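Purine-binding protein BAB2_0673 (Brucella melitensis biovar Abortus, PDB 3S99) binds adenine and probably other purines such as guanine, and may deliver them to an ABC-type uptake system. Local coordinates at residues M146-S157 with G208-T216; P161-L172 with L340-V350. One frame throughout, in Å; residues are numbered along the deposited sequence.

From the N terminus the chain first builds five of the six strands of the parallel sheet, starting with strand 27-32, and then helix 132-146 leads into 146-157. Interaction 1 closes a loop of 50 residues when 208-216 returns beside strand 151-156. Helix 161-175 lies inside this loop and belongs to interaction 2, whose far longer loop closes only when 340-350 comes back near the C terminus. The segments alternate, so the two contacts cross. Interaction 1 joins neighbouring strands of the second lobe; interaction 2 fastens the C-terminal tail to helix 161-175. They meet at adenine, where His215 NE2 probably hydrogen-bonds Glu162 OE2.

Interaction 1 (M146-S157 with G208-T216); sequences MSKKGIAGYIGS and GVDIITQHT
With its CG between the backbone N and the carbonyl carbon (chi1 62°), Asp210 turns its carboxylate toward the loop 147-149, while Ser147 points OG at it, opposite its own backbone N (chi1 171°). Ser147 OG is modelled as donating to Asp210 OD1 at 2.4 Å, improbably short and of doubtful value; it also accepts from Ile151 N. Sounder is the bond of Lys149 N to Asp210 OD2, 3.2 Å long and on the syn side. The extended chain of Lys149 runs past OD2, crossing Asp210 obliquely, and sets NZ 2.9 Å from Gly208 O, at the Schellman end of helix 194-206.

Beyond this loop, strands 151-156 and 211-214 run parallel, neighbours in one lobe's sheet of a two-lobed, periplasmic-binding-protein-like fold. Gly153 N bonds to Ile211 O, Thr213 N to Gly153 O, Ile155 N to Thr213 O, and His215 N to Ile155 O at 2.8 Å. Val209 CG2 and Ile212 CD1, 3.9 and 4.1 Å from Gly153 CA, fill the side where a CB would stand. On the face carrying Tyr154, Thr213 lays CG2 over the ring, 3.7 Å from its centroid and 25° off the normal, a CH-pi contact displaced toward the rim. A water lies between Tyr154 OH and His215 ND1, 2.6 Å from the latter and in the imidazole plane, while His215 NE2 hydrogen-bonds Glu162 OE2 at the start of helix 161-175. Ser157 OG reaches His215 O from above the carbonyl plane, and Ser157 packs on Trp191; with His215 touching adenine, the C-terminal strand ends border the ligand cleft.

In the mixed sheet, strand 182-187 flanks 151-156 and strand 231-236 flanks 211-214; on the Tyr154 face, helix 161-175 packs against Ala152 and Tyr154, with Phe170 edge-to-face to the tyrosine, and helix 132-146 against Tyr154 and Thr213.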
loop_
_atom_site.group_PDB
_atom_site.type_symbol
_atom_site.label_atom_id
_atom_site.label_comp_id
_atom_site.label_asym_id
_atom_site.label_seq_id
_atom_site.Cartn_x
_atom_site.Cartn_y
_atom_site.Cartn_z
ATOM N N MET A 146 18.877 -2.089 11.520
ATOM C CA MET A 146 18.390 -2.304 12.870
ATOM C C MET A 146 18.458 -3.764 13.362
ATOM O O MET A 146 18.746 -4.025 14.538
ATOM C CB MET A 146 16.953 -1.797 13.006
ATOM C CG MET A 146 16.770 -0.259 12.781
ATOM S SD MET A 146 17.671 0.791 13.942
ATOM C CE MET A 146 16.893 0.257 15.478
ATOM N N SER A 147 18.161 -4.716 12.485
ATOM C CA SER A 147 18.030 -6.097 12.909
ATOM C C SER A 147 19.423 -6.666 13.192
ATOM O O SER A 147 20.244 -6.753 12.300
ATOM C CB SER A 147 17.353 -6.916 11.812
ATOM O OG SER A 147 17.391 -8.292 12.104
ATOM N N LYS A 148 19.665 -7.077 14.427
ATOM C CA LYS A 148 20.937 -7.695 14.787
ATOM C C LYS A 148 21.050 -9.121 14.206
ATOM O O LYS A 148 22.126 -9.552 13.824
ATOM C CB LYS A 148 21.094 -7.698 16.302
ATOM C CG LYS A 148 21.110 -6.285 16.919
ATOM C CD LYS A 148 20.673 -6.295 18.402
ATOM C CE LYS A 148 21.248 -5.078 19.159
ATOM N NZ LYS A 148 21.119 -5.226 20.642
ATOM N N LYS A 149 19.924 -9.815 14.084
ATOM C CA LYS A 149 19.879 -11.167 13.513
ATOM C C LYS A 149 19.875 -11.160 12.001
ATOM O O LYS A 149 20.222 -12.170 11.362
ATOM C CB LYS A 149 18.614 -11.896 13.990
ATOM C CG LYS A 149 18.640 -12.298 15.461
ATOM C CD LYS A 149 17.315 -12.959 15.880
ATOM C CE LYS A 149 17.358 -13.389 17.322
ATOM N NZ LYS A 149 16.069 -13.994 17.828
ATOM N N GLY A 150 19.465 -10.041 11.414
ATOM C CA GLY A 150 19.272 -9.992 9.978
ATOM C C GLY A 150 18.044 -10.771 9.504
ATOM O O GLY A 150 18.051 -11.347 8.420
ATOM N N ILE A 151 16.993 -10.795 10.320
ATOM C CA ILE A 151 15.745 -11.478 9.944
ATOM C C ILE A 151 14.514 -10.650 10.277
ATOM O O ILE A 151 14.323 -10.261 11.442
ATOM C CB ILE A 151 15.531 -12.810 10.693
ATOM C CG1 ILE A 151 16.785 -13.692 10.681
ATOM C CG2 ILE A 151 14.324 -13.560 10.079
ATOM C CD1 ILE A 151 16.861 -14.710 11.846
ATOM N N ALA A 152 13.659 -10.450 9.267
ATOM C CA ALA A 152 12.382 -9.794 9.423
ATOM C C ALA A 152 11.207 -10.761 9.236
ATOM O O ALA A 152 11.260 -11.679 8.437
ATOM C CB ALA A 152 12.255 -8.641 8.450
ATOM N N GLY A 153 10.153 -10.556 9.996
ATOM C CA GLY A 153 8.875 -11.235 9.755
ATOM C C GLY A 153 8.002 -10.434 8.829
ATOM O O GLY A 153 7.803 -9.242 9.022
ATOM N N TYR A 154 7.481 -11.074 7.801
ATOM C CA TYR A 154 6.675 -10.360 6.814
ATOM C C TYR A 154 5.290 -10.984 6.754
ATOM O O TYR A 154 5.142 -12.168 6.468
ATOM C CB TYR A 154 7.369 -10.415 5.461
ATOM C CG TYR A 154 7.092 -9.250 4.541
ATOM C CD1 TYR A 154 5.814 -9.009 4.029
ATOM C CD2 TYR A 154 8.139 -8.428 4.103
ATOM C CE1 TYR A 154 5.578 -7.901 3.172
ATOM C CE2 TYR A 154 7.909 -7.339 3.252
ATOM C CZ TYR A 154 6.624 -7.093 2.786
ATOM O OH TYR A 154 6.410 -6.043 1.910
ATOM N N ILE A 155 4.278 -10.183 7.038
ATOM C CA ILE A 155 2.888 -10.670 7.090
ATOM C C ILE A 155 2.221 -10.305 5.765
ATOM O O ILE A 155 1.901 -9.140 5.520
ATOM C CB ILE A 155 2.136 -10.090 8.264
ATOM C CG1 ILE A 155 2.844 -10.487 9.551
ATOM C CG2 ILE A 155 0.639 -10.565 8.273
ATOM C CD1 ILE A 155 2.324 -9.795 10.795
ATOM N N GLY A 156 2.058 -11.307 4.901
ATOM C CA GLY A 156 1.512 -11.099 3.589
ATOM C C GLY A 156 0.006 -11.175 3.643
ATOM O O GLY A 156 -0.564 -11.865 4.493
ATOM N N SER A 157 -0.638 -10.443 2.742
ATOM C CA SER A 157 -2.096 -10.473 2.583
ATOM C C SER A 157 -2.441 -11.552 1.575
ATOM O O SER A 157 -2.594 -12.721 1.942
ATOM C CB SER A 157 -2.593 -9.098 2.103
ATOM O OG SER A 157 -1.670 -8.479 1.182
ATOM N N GLY A 208 11.602 -16.147 16.105
ATOM C CA GLY A 208 12.879 -15.445 16.313
ATOM C C GLY A 208 13.166 -14.209 15.465
ATOM O O GLY A 208 14.296 -13.711 15.501
ATOM N N VAL A 209 12.194 -13.720 14.684
ATOM C CA VAL A 209 12.438 -12.508 13.876
ATOM C C VAL A 209 12.572 -11.325 14.819
ATOM O O VAL A 209 11.986 -11.333 15.884
ATOM C CB VAL A 209 11.336 -12.199 12.823
ATOM C CG1 VAL A 209 11.050 -13.438 11.938
ATOM C CG2 VAL A 209 10.065 -11.639 13.474
ATOM N N ASP A 210 13.344 -10.313 14.441
ATOM C CA ASP A 210 13.444 -9.150 15.315
ATOM C C ASP A 210 12.940 -7.843 14.687
ATOM O O ASP A 210 13.051 -6.780 15.296
ATOM C CB ASP A 210 14.848 -9.067 15.948
ATOM C CG ASP A 210 15.960 -8.902 14.931
ATOM O OD1 ASP A 210 15.671 -8.749 13.731
ATOM O OD2 ASP A 210 17.132 -8.915 15.345
ATOM N N ILE A 211 12.323 -7.947 13.502
ATOM C CA ILE A 211 11.592 -6.850 12.859
ATOM C C ILE A 211 10.261 -7.393 12.301
ATOM O O ILE A 211 10.223 -8.505 11.788
ATOM C CB ILE A 211 12.423 -6.206 11.679
ATOM C CG1 ILE A 211 13.762 -5.627 12.180
ATOM C CG2 ILE A 211 11.630 -5.079 10.987
ATOM C CD1 ILE A 211 13.663 -4.205 12.758
ATOM N N ILE A 212 9.178 -6.624 12.412
ATOM C CA ILE A 212 7.859 -7.016 11.856
ATOM C C ILE A 212 7.398 -6.000 10.828
ATOM O O ILE A 212 7.523 -4.779 11.011
ATOM C CB ILE A 212 6.784 -7.162 12.940
ATOM C CG1 ILE A 212 7.022 -8.415 13.793
ATOM C CG2 ILE A 212 5.384 -7.192 12.319
ATOM C CD1 ILE A 212 6.962 -9.758 13.031
ATOM N N THR A 213 6.900 -6.506 9.723
ATOM C CA THR A 213 6.319 -5.660 8.723
ATOM C C THR A 213 5.193 -6.412 8.047
ATOM O O THR A 213 5.147 -7.661 8.088
ATOM C CB THR A 213 7.397 -5.266 7.662
ATOM O OG1 THR A 213 6.894 -4.194 6.852
ATOM C CG2 THR A 213 7.721 -6.435 6.809
ATOM N N GLN A 214 4.339 -5.681 7.354
ATOM C CA GLN A 214 3.100 -6.282 6.813
ATOM C C GLN A 214 2.597 -5.657 5.528
ATOM O O GLN A 214 2.909 -4.509 5.232
ATOM C CB GLN A 214 1.976 -6.189 7.840
ATOM C CG GLN A 214 1.386 -4.789 7.936
ATOM C CD GLN A 214 0.520 -4.609 9.130
ATOM O OE1 GLN A 214 0.934 -4.905 10.266
ATOM N NE2 GLN A 214 -0.689 -4.091 8.908
ATOM N N HIS A 215 1.792 -6.426 4.785
ATOM C CA HIS A 215 0.956 -5.872 3.718
ATOM C C HIS A 215 -0.536 -6.123 3.947
ATOM O O HIS A 215 -1.337 -6.151 3.006
ATOM C CB HIS A 215 1.386 -6.437 2.378
ATOM C CG HIS A 215 1.133 -5.523 1.219
ATOM N ND1 HIS A 215 2.105 -5.238 0.275
ATOM C CD2 HIS A 215 0.008 -4.883 0.809
ATOM C CE1 HIS A 215 1.593 -4.438 -0.646
ATOM N NE2 HIS A 215 0.318 -4.226 -0.362
ATOM N N THR A 216 -0.904 -6.302 5.213
ATOM C CA THR A 216 -2.305 -6.335 5.633
ATOM C C THR A 216 -2.688 -4.958 6.211
ATOM O O THR A 216 -1.830 -4.063 6.362
ATOM C CB THR A 216 -2.496 -7.439 6.658
ATOM O OG1 THR A 216 -1.609 -7.206 7.777
ATOM C CG2 THR A 216 -2.222 -8.834 5.994
HETATM O O HOH W 1 4.553 -6.244 0.260
#

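Interaction 2 (P161-L172 with L340-V350); sequences PEVVQGINSFML and LLGMNFYVAGV. With ADE (adenine), chain T.
Asn168 reaches from helix 161-175 into the bend of the C-terminal tail and serves two backbone groups at once. Its ND2 donates to Phe345 O at 2.9 Å, in the planes of both amide and carbonyl, while OD1 accepts Val347 N at 2.8 Å from above the amide plane. ND2 also makes a weak bond to Met343 SD. With CG opposite the carbonyl carbon (chi1 -76°), this amide lies between Met343 and Val347, its OD1 also near the edge of the Tyr346 ring.

Around it the packing is close: Ile167 CG2 lies 3.6 Å from Tyr346 CE1, and Val164 CG1 meets Met343 CG at 3.9 Å. Only the Met171 and Leu172 end is looser, each CG 4.3 Å from Val347 CG2. The other end is close but borders solvent: partly exposed Pro161 sets CB 3.2 Å from Leu341 O beside exposed Gly342, while Gln165 NE2 bonds Leu340 O from the opposite face to Met343 N.

Glu162 makes no contact with 340-350; its OE2 bonds His215 and lies 2.7 Å from adenine N7. Side-chain amides of Asn168 and Gln165 thus hold two carbonyls and one N-H of the tail, within a largely apolar contact.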
loop_
_atom_site.group_PDB
_atom_site.type_symbol
_atom_site.label_atom_id
_atom_site.label_comp_id
_atom_site.label_asym_id
_atom_site.label_seq_id
_atom_site.Cartn_x
_atom_site.Cartn_y
_atom_site.Cartn_z
ATOM N N PRO A 161 0.406 -9.059 -7.536
ATOM C CA PRO A 161 1.673 -8.405 -7.878
ATOM C C PRO A 161 2.064 -7.231 -6.973
ATOM O O PRO A 161 3.235 -7.090 -6.647
ATOM C CB PRO A 161 1.447 -7.933 -9.327
ATOM C CG PRO A 161 0.435 -8.922 -9.884
ATOM C CD PRO A 161 -0.492 -9.161 -8.697
ATOM N N GLU A 162 1.116 -6.418 -6.538
ATOM C CA GLU A 162 1.441 -5.336 -5.576
ATOM C C GLU A 162 2.198 -5.842 -4.324
ATOM O O GLU A 162 3.156 -5.195 -3.844
ATOM C CB GLU A 162 0.181 -4.590 -5.127
ATOM C CG GLU A 162 0.421 -3.498 -4.067
ATOM C CD GLU A 162 -0.861 -2.867 -3.589
ATOM O OE1 GLU A 162 -1.720 -2.584 -4.459
ATOM O OE2 GLU A 162 -1.020 -2.657 -2.359
ATOM N N VAL A 163 1.788 -7.001 -3.822
ATOM C CA VAL A 163 2.404 -7.550 -2.616
ATOM C C VAL A 163 3.771 -8.159 -2.921
ATOM O O VAL A 163 4.718 -7.959 -2.140
ATOM C CB VAL A 163 1.464 -8.557 -1.922
ATOM C CG1 VAL A 163 2.114 -9.102 -0.652
ATOM C CG2 VAL A 163 0.123 -7.873 -1.607
ATOM N N VAL A 164 3.887 -8.850 -4.060
ATOM C CA VAL A 164 5.163 -9.401 -4.484
ATOM C C VAL A 164 6.187 -8.278 -4.721
ATOM O O VAL A 164 7.328 -8.384 -4.293
ATOM C CB VAL A 164 5.070 -10.245 -5.755
ATOM C CG1 VAL A 164 6.440 -10.782 -6.114
ATOM C CG2 VAL A 164 4.084 -11.409 -5.579
ATOM N N GLN A 165 5.782 -7.217 -5.414
ATOM C CA GLN A 165 6.616 -6.028 -5.525
ATOM C C GLN A 165 7.166 -5.565 -4.166
ATOM O O GLN A 165 8.337 -5.247 -4.044
ATOM C CB GLN A 165 5.833 -4.861 -6.108
ATOM C CG GLN A 165 5.365 -4.980 -7.580
ATOM C CD GLN A 165 4.342 -3.865 -7.875
ATOM O OE1 GLN A 165 4.357 -2.832 -7.192
ATOM N NE2 GLN A 165 3.437 -4.089 -8.840
ATOM N N GLY A 166 6.295 -5.502 -3.166
ATOM C CA GLY A 166 6.638 -4.958 -1.857
ATOM C C GLY A 166 7.637 -5.812 -1.108
ATOM O O GLY A 166 8.590 -5.296 -0.515
ATOM N N ILE A 167 7.444 -7.122 -1.178
ATOM C CA ILE A 167 8.368 -8.069 -0.589
ATOM C C ILE A 167 9.732 -7.934 -1.283
ATOM O O ILE A 167 10.780 -7.837 -0.618
ATOM C CB ILE A 167 7.831 -9.509 -0.701
ATOM C CG1 ILE A 167 6.579 -9.686 0.171
ATOM C CG2 ILE A 167 8.910 -10.531 -0.309
ATOM C CD1 ILE A 167 5.794 -11.041 -0.061
ATOM N N ASN A 168 9.714 -7.908 -2.611
ATOM C CA ASN A 168 10.952 -7.830 -3.385
ATOM C C ASN A 168 11.691 -6.547 -3.130
ATOM O O ASN A 168 12.906 -6.576 -2.925
ATOM C CB ASN A 168 10.692 -7.986 -4.866
ATOM C CG ASN A 168 10.428 -9.419 -5.262
ATOM O OD1 ASN A 168 10.922 -10.341 -4.627
ATOM N ND2 ASN A 168 9.645 -9.609 -6.336
ATOM N N SER A 169 10.977 -5.423 -3.140
ATOM C CA SER A 169 11.601 -4.144 -2.857
ATOM C C SER A 169 12.208 -4.048 -1.464
ATOM O O SER A 169 13.318 -3.528 -1.292
ATOM C CB SER A 169 10.613 -3.015 -3.052
ATOM O OG SER A 169 11.289 -1.794 -2.942
ATOM N N PHE A 170 11.473 -4.529 -0.467
ATOM C CA PHE A 170 11.959 -4.591 0.903
ATOM C C PHE A 170 13.278 -5.370 1.026
ATOM O O PHE A 170 14.245 -4.902 1.643
ATOM C CB PHE A 170 10.865 -5.189 1.794
ATOM C CG PHE A 170 11.249 -5.315 3.240
ATOM C CD1 PHE A 170 11.264 -4.210 4.067
ATOM C CD2 PHE A 170 11.549 -6.561 3.783
ATOM C CE1 PHE A 170 11.607 -4.334 5.407
ATOM C CE2 PHE A 170 11.907 -6.681 5.133
ATOM C CZ PHE A 170 11.917 -5.583 5.935
ATOM N N MET A 171 13.330 -6.534 0.371
ATOM C CA MET A 171 14.516 -7.365 0.372
ATOM C C MET A 171 15.700 -6.644 -0.320
ATOM O O MET A 171 16.845 -6.652 0.199
ATOM C CB MET A 171 14.201 -8.715 -0.322
ATOM C CG MET A 171 15.312 -9.744 -0.313
ATOM S SD MET A 171 15.915 -10.291 1.343
ATOM C CE MET A 171 14.368 -10.285 2.221
ATOM N N LEU A 172 15.446 -6.033 -1.477
ATOM C CA LEU A 172 16.509 -5.331 -2.198
ATOM C C LEU A 172 17.079 -4.193 -1.337
ATOM O O LEU A 172 18.293 -3.992 -1.309
ATOM C CB LEU A 172 16.014 -4.777 -3.549
ATOM C CG LEU A 172 15.684 -5.850 -4.608
ATOM C CD1 LEU A 172 14.948 -5.270 -5.832
ATOM C CD2 LEU A 172 16.954 -6.524 -5.086
ATOM N N LEU A 340 6.503 -5.054 -13.429
ATOM C CA LEU A 340 6.112 -4.921 -12.029
ATOM C C LEU A 340 4.632 -5.241 -11.831
ATOM O O LEU A 340 4.247 -5.881 -10.840
ATOM C CB LEU A 340 6.436 -3.519 -11.481
ATOM C CG LEU A 340 7.889 -3.023 -11.614
ATOM C CD1 LEU A 340 8.125 -1.775 -10.741
ATOM C CD2 LEU A 340 8.893 -4.150 -11.293
ATOM N N LEU A 341 3.801 -4.832 -12.786
ATOM C CA LEU A 341 2.349 -4.874 -12.605
ATOM C C LEU A 341 1.836 -6.294 -12.679
ATOM O O LEU A 341 0.741 -6.609 -12.178
ATOM C CB LEU A 341 1.647 -3.990 -13.657
ATOM C CG LEU A 341 1.620 -2.482 -13.381
ATOM C CD1 LEU A 341 0.828 -1.770 -14.467
ATOM C CD2 LEU A 341 0.990 -2.185 -12.019
ATOM N N GLY A 342 2.613 -7.156 -13.316
ATOM C CA GLY A 342 2.303 -8.578 -13.333
ATOM C C GLY A 342 3.245 -9.404 -12.488
ATOM O O GLY A 342 3.241 -10.620 -12.618
ATOM N N MET A 343 4.036 -8.771 -11.611
ATOM C CA MET A 343 5.134 -9.458 -10.892
ATOM C C MET A 343 4.661 -10.699 -10.129
ATOM O O MET A 343 3.811 -10.612 -9.232
ATOM C CB MET A 343 5.856 -8.509 -9.928
ATOM C CG MET A 343 7.241 -8.993 -9.458
ATOM S SD MET A 343 8.019 -7.698 -8.489
ATOM C CE MET A 343 9.639 -7.625 -9.230
ATOM N N ASN A 344 5.216 -11.848 -10.506
ATOM C CA ASN A 344 4.823 -13.132 -9.915
ATOM C C ASN A 344 6.044 -14.028 -9.621
ATOM O O ASN A 344 5.972 -15.246 -9.680
ATOM C CB ASN A 344 3.805 -13.838 -10.826
ATOM C CG ASN A 344 4.385 -14.197 -12.182
ATOM O OD1 ASN A 344 5.541 -13.879 -12.494
ATOM N ND2 ASN A 344 3.589 -14.867 -13.002
ATOM N N PHE A 345 7.162 -13.393 -9.290
ATOM C CA PHE A 345 8.383 -14.081 -8.906
ATOM C C PHE A 345 9.070 -13.278 -7.812
ATOM O O PHE A 345 8.833 -12.070 -7.671
ATOM C CB PHE A 345 9.321 -14.206 -10.103
ATOM C CG PHE A 345 9.714 -12.896 -10.703
ATOM C CD1 PHE A 345 8.949 -12.330 -11.722
ATOM C CD2 PHE A 345 10.844 -12.208 -10.240
ATOM C CE1 PHE A 345 9.296 -11.105 -12.261
ATOM C CE2 PHE A 345 11.202 -10.979 -10.787
ATOM C CZ PHE A 345 10.427 -10.431 -11.804
ATOM N N TYR A 346 9.903 -13.956 -7.029
ATOM C CA TYR A 346 10.682 -13.301 -5.990
ATOM C C TYR A 346 12.079 -13.041 -6.505
ATOM O O TYR A 346 12.538 -13.717 -7.406
ATOM C CB TYR A 346 10.788 -14.155 -4.737
ATOM C CG TYR A 346 9.564 -14.177 -3.860
ATOM C CD1 TYR A 346 8.952 -12.992 -3.434
ATOM C CD2 TYR A 346 9.031 -15.376 -3.426
ATOM C CE1 TYR A 346 7.846 -13.027 -2.617
ATOM C CE2 TYR A 346 7.937 -15.418 -2.591
ATOM C CZ TYR A 346 7.345 -14.245 -2.182
ATOM O OH TYR A 346 6.242 -14.305 -1.345
ATOM N N VAL A 347 12.760 -12.070 -5.913
ATOM C CA VAL A 347 14.190 -11.865 -6.189
ATOM C C VAL A 347 15.005 -12.872 -5.359
ATOM O O VAL A 347 14.461 -13.522 -4.443
ATOM C CB VAL A 347 14.646 -10.394 -5.914
ATOM C CG1 VAL A 347 14.009 -9.447 -6.885
ATOM C CG2 VAL A 347 14.343 -9.955 -4.458
ATOM N N ALA A 348 16.295 -13.019 -5.696
ATOM C CA ALA A 348 17.215 -13.878 -4.932
ATOM C C ALA A 348 17.254 -13.436 -3.478
ATOM O O ALA A 348 17.316 -12.223 -3.175
ATOM C CB ALA A 348 18.642 -13.840 -5.525
ATOM N N GLY A 349 17.207 -14.427 -2.591
ATOM C CA GLY A 349 17.295 -14.219 -1.146
ATOM C C GLY A 349 15.994 -14.460 -0.397
ATOM O O GLY A 349 16.007 -14.652 0.835
ATOM N N VAL A 350 14.875 -14.430 -1.115
ATOM C CA VAL A 350 13.586 -14.693 -0.509
ATOM C C VAL A 350 13.424 -16.218 -0.423
ATOM O O VAL A 350 13.792 -16.960 -1.353
ATOM C CB VAL A 350 12.415 -14.039 -1.303
ATOM C CG1 VAL A 350 11.061 -14.336 -0.620
ATOM C CG2 VAL A 350 12.631 -12.497 -1.463
HETATM N N9 ADE T . -5.891 -3.065 -2.569
HETATM C C8 ADE T . -4.602 -2.801 -2.979
HETATM N N7 ADE T . -3.724 -2.706 -2.010
HETATM C C5 ADE T . -4.551 -2.940 -0.905
HETATM C C6 ADE T . -4.221 -2.978 0.421
HETATM N N6 ADE T . -2.940 -2.734 0.734
HETATM N N1 ADE T . -5.221 -3.226 1.328
HETATM C C2 ADE T . -6.470 -3.439 0.877
HETATM N N3 ADE T . -6.907 -3.430 -0.382
HETATM C C4 ADE T . -5.870 -3.169 -1.211
#